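Local atomic coordinates of sperm-specific class P protein 34 (Caenorhabditis elegans, PDB entry 1M1S), a protein that is of unknown function but belongs to the major sperm protein family and probably acts in sperm. Residues S45-H50 / K78-V83. Numbering follows the deposited sequence.
Sequences SSNNEH and KEDKIV
Ser46 and Asp80 meet where strand 38-45 runs out and its chain turns away from strand 79-89. The last bridge is Ser45 with Ile82, an antiparallel non-hydrogen-bonded pair whose CA atoms are 4.6 Å apart. One step on, Ser46 N still gives a backbone hydrogen bond to Lys81 O (3.0 Å), but the return bond is taken over by a side chain: Lys81 N donates to Ser46 OG at 3.1 Å, with an angle of 158° at the hydrogen. A chi1 of 77° sets that hydroxyl between its own backbone N and carbonyl carbon, within bonding distance of both Lys81 N and the Asp80 carboxylate. Asp80, followed outward, starts with CB lying against Ser46 OG, and Asp80 CG comes over Asn47 CB at 3.5 Å. Asp80 OD1 accepts a hydrogen bond from Ser46 OG at 2.9 Å, on its anti side and 25° out of the carboxylate plane; Lys78 NZ, which also donates to Glu79 O, adds a long salt bridge to the same oxygen. Asp80 OD2 faces Asn47 ND2 at 3.4 Å, a weak hydrogen bond that is doubtful because the amide nitrogen is placed uncertainly. With an alanine at Asp80, the Ser46 hydroxyl would probably lose its carboxylate acceptor and Lys78 its long salt bridge, leaving the loop's first turn freer to move. The backbone of Asp80 pairs on with Leu113 of strand 107-115, while its side chain touches Tyr51 at the start of strand 51-60; the contact thus lies where the pairing of strands 38-45 and 79-89 ends, with Ile82 packed on Val53, Ile70 and Leu113.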
loop_
_atom_site.group_PDB
_atom_site.type_symbol
_atom_site.label_atom_id
_atom_site.label_comp_id
_atom_site.label_asym_id
_atom_site.label_seq_id
_atom_site.Cartn_x
_atom_site.Cartn_y
_atom_site.Cartn_z
ATOM N N SER A 45 -1.285 -0.913 -8.237
ATOM C CA SER A 45 -2.507 -1.682 -8.244
ATOM C C SER A 45 -2.669 -2.436 -9.543
ATOM O O SER A 45 -2.474 -1.870 -10.608
ATOM C CB SER A 45 -3.667 -0.714 -8.037
ATOM O OG SER A 45 -4.909 -1.380 -7.955
ATOM N N SER A 46 -3.097 -3.691 -9.449
ATOM C CA SER A 46 -3.290 -4.559 -10.609
ATOM C C SER A 46 -4.601 -4.278 -11.305
ATOM O O SER A 46 -4.696 -4.297 -12.527
ATOM C CB SER A 46 -3.297 -6.023 -10.173
ATOM O OG SER A 46 -4.540 -6.346 -9.584
ATOM N N ASN A 47 -5.611 -3.975 -10.511
ATOM C CA ASN A 47 -6.915 -3.735 -11.071
ATOM C C ASN A 47 -7.517 -2.413 -10.676
ATOM O O ASN A 47 -8.295 -2.313 -9.720
ATOM C CB ASN A 47 -7.846 -4.869 -10.681
ATOM C CG ASN A 47 -9.191 -4.780 -11.355
ATOM O OD1 ASN A 47 -9.469 -3.880 -12.145
ATOM N ND2 ASN A 47 -10.055 -5.690 -11.002
ATOM N N ASN A 48 -7.181 -1.397 -11.445
ATOM C CA ASN A 48 -7.708 -0.085 -11.202
ATOM C C ASN A 48 -9.090 0.057 -11.831
ATOM O O ASN A 48 -9.373 1.040 -12.501
ATOM C CB ASN A 48 -6.730 0.909 -11.774
ATOM C CG ASN A 48 -5.996 1.611 -10.718
ATOM O OD1 ASN A 48 -6.596 2.285 -9.890
ATOM N ND2 ASN A 48 -4.696 1.459 -10.701
ATOM N N GLU A 49 -9.962 -0.913 -11.568
ATOM C CA GLU A 49 -11.294 -0.920 -12.154
ATOM C C GLU A 49 -12.378 -1.627 -11.343
ATOM O O GLU A 49 -13.546 -1.577 -11.717
ATOM C CB GLU A 49 -11.214 -1.510 -13.557
ATOM C CG GLU A 49 -12.516 -1.596 -14.334
ATOM C CD GLU A 49 -12.477 -2.761 -15.299
ATOM O OE1 GLU A 49 -11.357 -3.100 -15.743
ATOM O OE2 GLU A 49 -13.535 -3.362 -15.586
ATOM N N HIS A 50 -11.986 -2.358 -10.303
ATOM C CA HIS A 50 -12.937 -3.019 -9.401
ATOM C C HIS A 50 -12.419 -2.592 -8.037
ATOM O O HIS A 50 -13.101 -2.693 -7.029
ATOM C CB HIS A 50 -12.892 -4.542 -9.477
ATOM C CG HIS A 50 -13.188 -5.110 -10.833
ATOM N ND1 HIS A 50 -14.402 -4.901 -11.482
ATOM C CD2 HIS A 50 -12.435 -5.832 -11.663
ATOM C CE1 HIS A 50 -14.336 -5.466 -12.671
ATOM N NE2 HIS A 50 -13.163 -6.044 -12.817
ATOM N N LYS A 78 -12.594 -12.606 -8.866
ATOM C CA LYS A 78 -11.231 -12.999 -9.201
ATOM C C LYS A 78 -10.263 -12.467 -8.159
ATOM O O LYS A 78 -10.649 -11.794 -7.212
ATOM C CB LYS A 78 -10.823 -12.501 -10.592
ATOM C CG LYS A 78 -10.632 -11.017 -10.702
ATOM C CD LYS A 78 -10.209 -10.636 -12.107
ATOM C CE LYS A 78 -8.700 -10.361 -12.230
ATOM N NZ LYS A 78 -7.796 -11.527 -12.031
ATOM N N GLU A 79 -8.998 -12.788 -8.339
ATOM C CA GLU A 79 -7.972 -12.339 -7.439
ATOM C C GLU A 79 -7.110 -11.289 -8.141
ATOM O O GLU A 79 -6.898 -11.352 -9.368
ATOM C CB GLU A 79 -7.163 -13.546 -6.971
ATOM C CG GLU A 79 -8.034 -14.536 -6.189
ATOM C CD GLU A 79 -7.283 -15.739 -5.635
ATOM O OE1 GLU A 79 -6.034 -15.809 -5.762
ATOM O OE2 GLU A 79 -7.963 -16.628 -5.071
ATOM N N ASP A 80 -6.680 -10.292 -7.365
ATOM C CA ASP A 80 -5.829 -9.205 -7.850
ATOM C C ASP A 80 -4.816 -8.868 -6.771
ATOM O O ASP A 80 -4.870 -9.432 -5.681
ATOM C CB ASP A 80 -6.683 -7.989 -8.176
ATOM C CG ASP A 80 -7.404 -8.136 -9.480
ATOM O OD1 ASP A 80 -6.738 -8.045 -10.521
ATOM O OD2 ASP A 80 -8.625 -8.368 -9.467
ATOM N N LYS A 81 -3.895 -7.951 -7.045
ATOM C CA LYS A 81 -2.913 -7.597 -6.018
ATOM C C LYS A 81 -2.528 -6.122 -5.997
ATOM O O LYS A 81 -2.736 -5.382 -6.965
ATOM C CB LYS A 81 -1.640 -8.425 -6.170
ATOM C CG LYS A 81 -0.922 -8.174 -7.486
ATOM C CD LYS A 81 0.424 -8.821 -7.523
ATOM C CE LYS A 81 0.930 -8.831 -8.925
ATOM N NZ LYS A 81 2.335 -9.231 -8.876
ATOM N N ILE A 82 -1.902 -5.729 -4.895
ATOM C CA ILE A 82 -1.418 -4.369 -4.675
ATOM C C ILE A 82 0.020 -4.549 -4.223
ATOM O O ILE A 82 0.295 -5.390 -3.364
ATOM C CB ILE A 82 -2.187 -3.678 -3.529
ATOM C CG1 ILE A 82 -3.432 -2.992 -4.065
ATOM C CG2 ILE A 82 -1.296 -2.692 -2.780
ATOM C CD1 ILE A 82 -4.315 -2.545 -2.974
ATOM N N VAL A 83 0.946 -3.823 -4.837
ATOM C CA VAL A 83 2.336 -3.940 -4.432
ATOM C C VAL A 83 2.760 -2.635 -3.809
ATOM O O VAL A 83 2.754 -1.602 -4.475
ATOM C CB VAL A 83 3.279 -4.273 -5.623
ATOM C CG1 VAL A 83 4.693 -4.506 -5.122
ATOM C CG2 VAL A 83 2.826 -5.524 -6.312
#